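Long-range contact in Lmo0181 protein (Listeria monocytogenes serovar 1/2a, PDB 5F7V), which binds the cyclic glucan cycloalternan, probably as a membrane-anchored lipoprotein that hands it to an ABC transporter for uptake: residues K119-V131 / A277-K289. Numbering follows the deposited sequence.
With GLC (alpha-D-glucopyranose), chain B; GLC (alpha-D-glucopyranose), chain C.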
# COMPACT_ATOMS: atom_id res chain seq x y z
N LYS A 119 16.50 15.53 5.51
CA LYS A 119 15.48 16.52 5.89
C LYS A 119 14.08 15.91 5.77
O LYS A 119 13.80 15.09 4.89
CB LYS A 119 15.59 17.74 5.00
CG LYS A 119 16.90 18.51 5.20
CD LYS A 119 17.10 19.57 4.13
CE LYS A 119 17.44 18.97 2.78
NZ LYS A 119 17.76 20.07 1.83
N GLN A 120 13.21 16.29 6.70
CA GLN A 120 11.84 15.85 6.68
C GLN A 120 11.03 16.69 5.69
O GLN A 120 10.93 17.92 5.83
CB GLN A 120 11.29 15.98 8.11
CG GLN A 120 10.11 15.05 8.40
CD GLN A 120 10.46 13.57 8.34
OE1 GLN A 120 11.59 13.17 8.60
NE2 GLN A 120 9.47 12.77 8.01
N TYR A 121 10.49 16.01 4.68
CA TYR A 121 9.69 16.68 3.66
C TYR A 121 8.22 16.23 3.65
O TYR A 121 7.42 16.59 2.76
CB TYR A 121 10.26 16.48 2.26
CG TYR A 121 11.45 17.32 1.90
CD1 TYR A 121 11.33 18.62 1.41
CD2 TYR A 121 12.71 16.79 2.04
CE1 TYR A 121 12.42 19.39 1.06
CE2 TYR A 121 13.82 17.54 1.71
CZ TYR A 121 13.68 18.83 1.21
OH TYR A 121 14.78 19.57 0.85
N GLY A 122 7.83 15.46 4.66
CA GLY A 122 6.42 15.08 4.80
C GLY A 122 6.19 14.68 6.23
O GLY A 122 7.14 14.31 6.90
N MET A 123 4.95 14.79 6.68
CA MET A 123 4.53 14.26 7.98
C MET A 123 3.77 12.97 7.78
O MET A 123 2.81 12.90 7.04
CB MET A 123 3.65 15.29 8.68
CG MET A 123 4.38 16.59 8.97
SD MET A 123 5.67 16.48 10.24
CE MET A 123 4.75 16.74 11.73
N VAL A 124 4.22 11.94 8.49
CA VAL A 124 3.62 10.63 8.30
C VAL A 124 2.21 10.60 8.83
O VAL A 124 1.93 11.01 9.95
CB VAL A 124 4.47 9.51 8.93
CG1 VAL A 124 4.70 9.72 10.42
CG2 VAL A 124 3.82 8.18 8.65
N GLU A 125 1.30 10.11 8.01
CA GLU A 125 -0.13 10.09 8.28
C GLU A 125 -0.63 8.71 8.69
O GLU A 125 -1.49 8.58 9.57
CB GLU A 125 -0.85 10.56 7.00
CG GLU A 125 -2.34 10.50 7.09
CD GLU A 125 -3.03 10.44 5.76
OE1 GLU A 125 -2.27 10.36 4.71
OE2 GLU A 125 -4.25 10.47 5.76
N SER A 126 -0.12 7.67 8.05
CA SER A 126 -0.58 6.32 8.34
C SER A 126 0.44 5.33 7.83
O SER A 126 1.31 5.65 7.02
CB SER A 126 -1.94 6.03 7.73
OG SER A 126 -1.90 5.97 6.32
N PHE A 127 0.35 4.08 8.29
CA PHE A 127 1.11 2.99 7.69
C PHE A 127 0.23 1.75 7.59
O PHE A 127 -0.84 1.65 8.24
CB PHE A 127 2.47 2.79 8.38
CG PHE A 127 2.39 2.14 9.73
CD1 PHE A 127 2.22 2.92 10.87
CD2 PHE A 127 2.49 0.77 9.89
CE1 PHE A 127 2.13 2.38 12.13
CE2 PHE A 127 2.41 0.22 11.16
CZ PHE A 127 2.24 1.02 12.25
N SER A 128 0.69 0.84 6.76
CA SER A 128 -0.15 -0.33 6.43
C SER A 128 0.67 -1.47 5.85
O SER A 128 1.85 -1.33 5.55
CB SER A 128 -1.21 0.10 5.40
OG SER A 128 -0.63 0.46 4.17
N ASN A 129 0.02 -2.62 5.73
CA ASN A 129 0.63 -3.80 5.10
C ASN A 129 -0.46 -4.63 4.46
O ASN A 129 -1.62 -4.25 4.41
CB ASN A 129 1.53 -4.52 6.09
CG ASN A 129 0.78 -5.04 7.29
OD1 ASN A 129 -0.45 -5.01 7.36
ND2 ASN A 129 1.52 -5.50 8.29
N VAL A 130 0.03 -5.73 3.89
CA VAL A 130 -0.82 -6.65 3.15
C VAL A 130 -0.85 -7.98 3.87
O VAL A 130 0.10 -8.38 4.52
CB VAL A 130 -0.27 -6.80 1.72
CG1 VAL A 130 -0.87 -7.99 0.95
CG2 VAL A 130 -0.48 -5.49 0.94
N VAL A 131 -2.02 -8.63 3.83
CA VAL A 131 -2.25 -9.91 4.48
C VAL A 131 -3.02 -10.78 3.52
O VAL A 131 -3.54 -10.31 2.50
CB VAL A 131 -3.04 -9.77 5.80
CG1 VAL A 131 -2.16 -9.09 6.84
CG2 VAL A 131 -4.32 -8.99 5.64
N ALA A 277 8.30 -12.52 3.62
CA ALA A 277 8.49 -11.11 3.26
C ALA A 277 7.12 -10.48 3.11
O ALA A 277 6.25 -11.03 2.40
CB ALA A 277 9.30 -10.97 1.99
N THR A 278 6.95 -9.36 3.80
CA THR A 278 5.66 -8.68 3.83
C THR A 278 5.84 -7.23 3.45
O THR A 278 6.91 -6.61 3.56
CB THR A 278 5.07 -8.78 5.22
OG1 THR A 278 6.01 -8.22 6.14
CG2 THR A 278 4.76 -10.27 5.54
N HIS A 279 4.77 -6.68 2.91
CA HIS A 279 4.75 -5.26 2.52
C HIS A 279 4.74 -4.36 3.75
O HIS A 279 4.21 -4.68 4.79
CB HIS A 279 3.50 -4.98 1.70
CG HIS A 279 3.69 -5.22 0.25
ND1 HIS A 279 2.79 -5.92 -0.52
CD2 HIS A 279 4.65 -4.78 -0.61
CE1 HIS A 279 3.19 -5.91 -1.78
NE2 HIS A 279 4.30 -5.22 -1.85
N PHE A 280 5.30 -3.18 3.58
CA PHE A 280 5.21 -2.03 4.49
C PHE A 280 4.99 -0.80 3.64
O PHE A 280 5.82 -0.44 2.82
CB PHE A 280 6.47 -1.89 5.34
CG PHE A 280 6.38 -0.78 6.34
CD1 PHE A 280 5.82 -1.02 7.60
CD2 PHE A 280 6.77 0.51 6.01
CE1 PHE A 280 5.73 0.00 8.52
CE2 PHE A 280 6.65 1.53 6.93
CZ PHE A 280 6.13 1.26 8.15
N PHE A 281 3.86 -0.17 3.88
CA PHE A 281 3.47 1.05 3.15
C PHE A 281 3.25 2.15 4.16
O PHE A 281 2.93 1.92 5.30
CB PHE A 281 2.22 0.76 2.31
CG PHE A 281 2.46 -0.19 1.18
CD1 PHE A 281 3.39 0.11 0.20
CD2 PHE A 281 1.71 -1.34 1.07
CE1 PHE A 281 3.61 -0.77 -0.84
CE2 PHE A 281 1.94 -2.22 0.03
CZ PHE A 281 2.88 -1.93 -0.93
N ALA A 282 3.37 3.38 3.70
CA ALA A 282 3.09 4.54 4.53
C ALA A 282 2.63 5.70 3.71
O ALA A 282 3.14 5.89 2.60
CB ALA A 282 4.29 4.97 5.34
N ASN A 283 1.67 6.44 4.22
CA ASN A 283 1.26 7.70 3.59
C ASN A 283 1.70 8.88 4.43
O ASN A 283 1.70 8.77 5.65
CB ASN A 283 -0.25 7.71 3.45
CG ASN A 283 -0.71 6.58 2.52
OD1 ASN A 283 -0.14 6.40 1.46
ND2 ASN A 283 -1.76 5.85 2.91
N GLY A 284 2.03 9.96 3.75
CA GLY A 284 2.51 11.18 4.38
C GLY A 284 1.84 12.36 3.74
O GLY A 284 1.30 12.27 2.63
N ILE A 285 1.87 13.49 4.43
CA ILE A 285 1.33 14.74 3.89
C ILE A 285 2.49 15.70 3.75
O ILE A 285 3.24 15.96 4.68
CB ILE A 285 0.22 15.29 4.78
CG1 ILE A 285 -0.92 14.29 4.86
CG2 ILE A 285 -0.21 16.64 4.28
CD1 ILE A 285 -2.01 14.67 5.83
N GLY A 286 2.61 16.19 2.52
CA GLY A 286 3.58 17.19 2.12
C GLY A 286 2.95 18.55 1.99
O GLY A 286 1.74 18.66 1.84
N VAL A 287 3.77 19.58 2.07
CA VAL A 287 3.33 20.97 1.93
C VAL A 287 3.96 21.50 0.65
O VAL A 287 5.16 21.31 0.41
CB VAL A 287 3.75 21.81 3.14
CG1 VAL A 287 3.38 23.28 2.97
CG2 VAL A 287 3.10 21.24 4.38
N SER A 288 3.17 22.12 -0.22
CA SER A 288 3.73 22.67 -1.45
C SER A 288 4.80 23.73 -1.17
O SER A 288 4.61 24.65 -0.38
CB SER A 288 2.64 23.31 -2.30
OG SER A 288 3.21 24.02 -3.38
N LYS A 289 5.92 23.57 -1.85
CA LYS A 289 6.98 24.56 -1.79
C LYS A 289 6.53 25.96 -2.14
O LYS A 289 7.11 26.90 -1.64
CB LYS A 289 8.11 24.18 -2.74
CG LYS A 289 9.32 25.09 -2.65
CD LYS A 289 10.53 24.31 -3.10
CE LYS A 289 11.86 24.86 -2.64
NZ LYS A 289 12.80 23.83 -3.19
C1 GLC B . -2.47 1.71 -0.10
C2 GLC B . -1.61 2.53 0.84
C3 GLC B . -0.51 3.24 0.06
C4 GLC B . 0.25 2.25 -0.81
C5 GLC B . -0.71 1.50 -1.72
C6 GLC B . -0.03 0.40 -2.53
O2 GLC B . -2.45 3.47 1.52
O3 GLC B . 0.38 3.82 1.01
O4 GLC B . 1.14 3.00 -1.64
O5 GLC B . -1.70 0.83 -0.90
O6 GLC B . -1.12 -0.30 -3.17
C1 GLC C . -0.72 -0.99 -4.36
C2 GLC C . -2.02 -1.45 -4.99
C3 GLC C . -2.73 -2.40 -4.02
C4 GLC C . -1.80 -3.56 -3.69
C5 GLC C . -0.42 -3.07 -3.24
C6 GLC C . 0.63 -4.18 -3.14
O2 GLC C . -2.86 -0.33 -5.31
O3 GLC C . -3.91 -2.87 -4.70
O4 GLC C . -2.34 -4.33 -2.61
O5 GLC C . 0.15 -2.10 -4.12
O6 GLC C . 0.77 -4.79 -4.42
O HOH W 1 6.57 19.20 2.61
O HOH W 2 4.56 -5.78 7.29
O HOH W 3 2.49 -8.33 3.18
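S126 and E125 share one acceptor on the neighbouring strand. Both backbone N-H groups reach N283 O, E125 N at 2.7 Å and S126 N at 3.2 Å. This is a classic beta bulge, and it shifts the register by one residue. Antiparallel pairing continues on both sides of it, between M123 and I285 and between S128 and F281. The packing is tight here. F127 CB rests 3.2 Å from F281 O. The F127 and F280 rings are nearly parallel, 22° apart, but slid so far that they barely overlap; CD2 of F127 meets CE1 of F280. The E125 carboxylate passes N283 CB through OE1, while OE2 forms a salt bridge with R314.

The two strands belong to the central mixed sheet of a periplasmic-binding-protein type II fold. One face, carrying N283 and F281, lines the glycan site. With CG anti to the carbonyl carbon (chi1 -63°), the N283 amide is placed where both its ends reach one glucose. N283 OD1 accepts from O3 of the chain B glucose at 2.7 Å, and N283 ND2 donates to its O2 at 2.8 Å. F281 lays a ring face under the same glucose, with C6 4.0 Å above the ring centre. V130 CG2 lies near the edge of that ring, and S128 OG packs on F281 CB. H279 CE1 touches C6 of the chain C glucose, and V130 CG2 lies against ND1 of the same imidazole. N180 O holds H279 NE2.

Direct backbone pairing stops at both ends, and single waters bridge instead. One water links Y121 O to V287 N beyond the last direct pair. At the other end, two waters join N129 ND2 to H279 O and V130 O to H279 N, respectively. N129 ND2 also donates to V345 O, whereas buried V130 N has no partner.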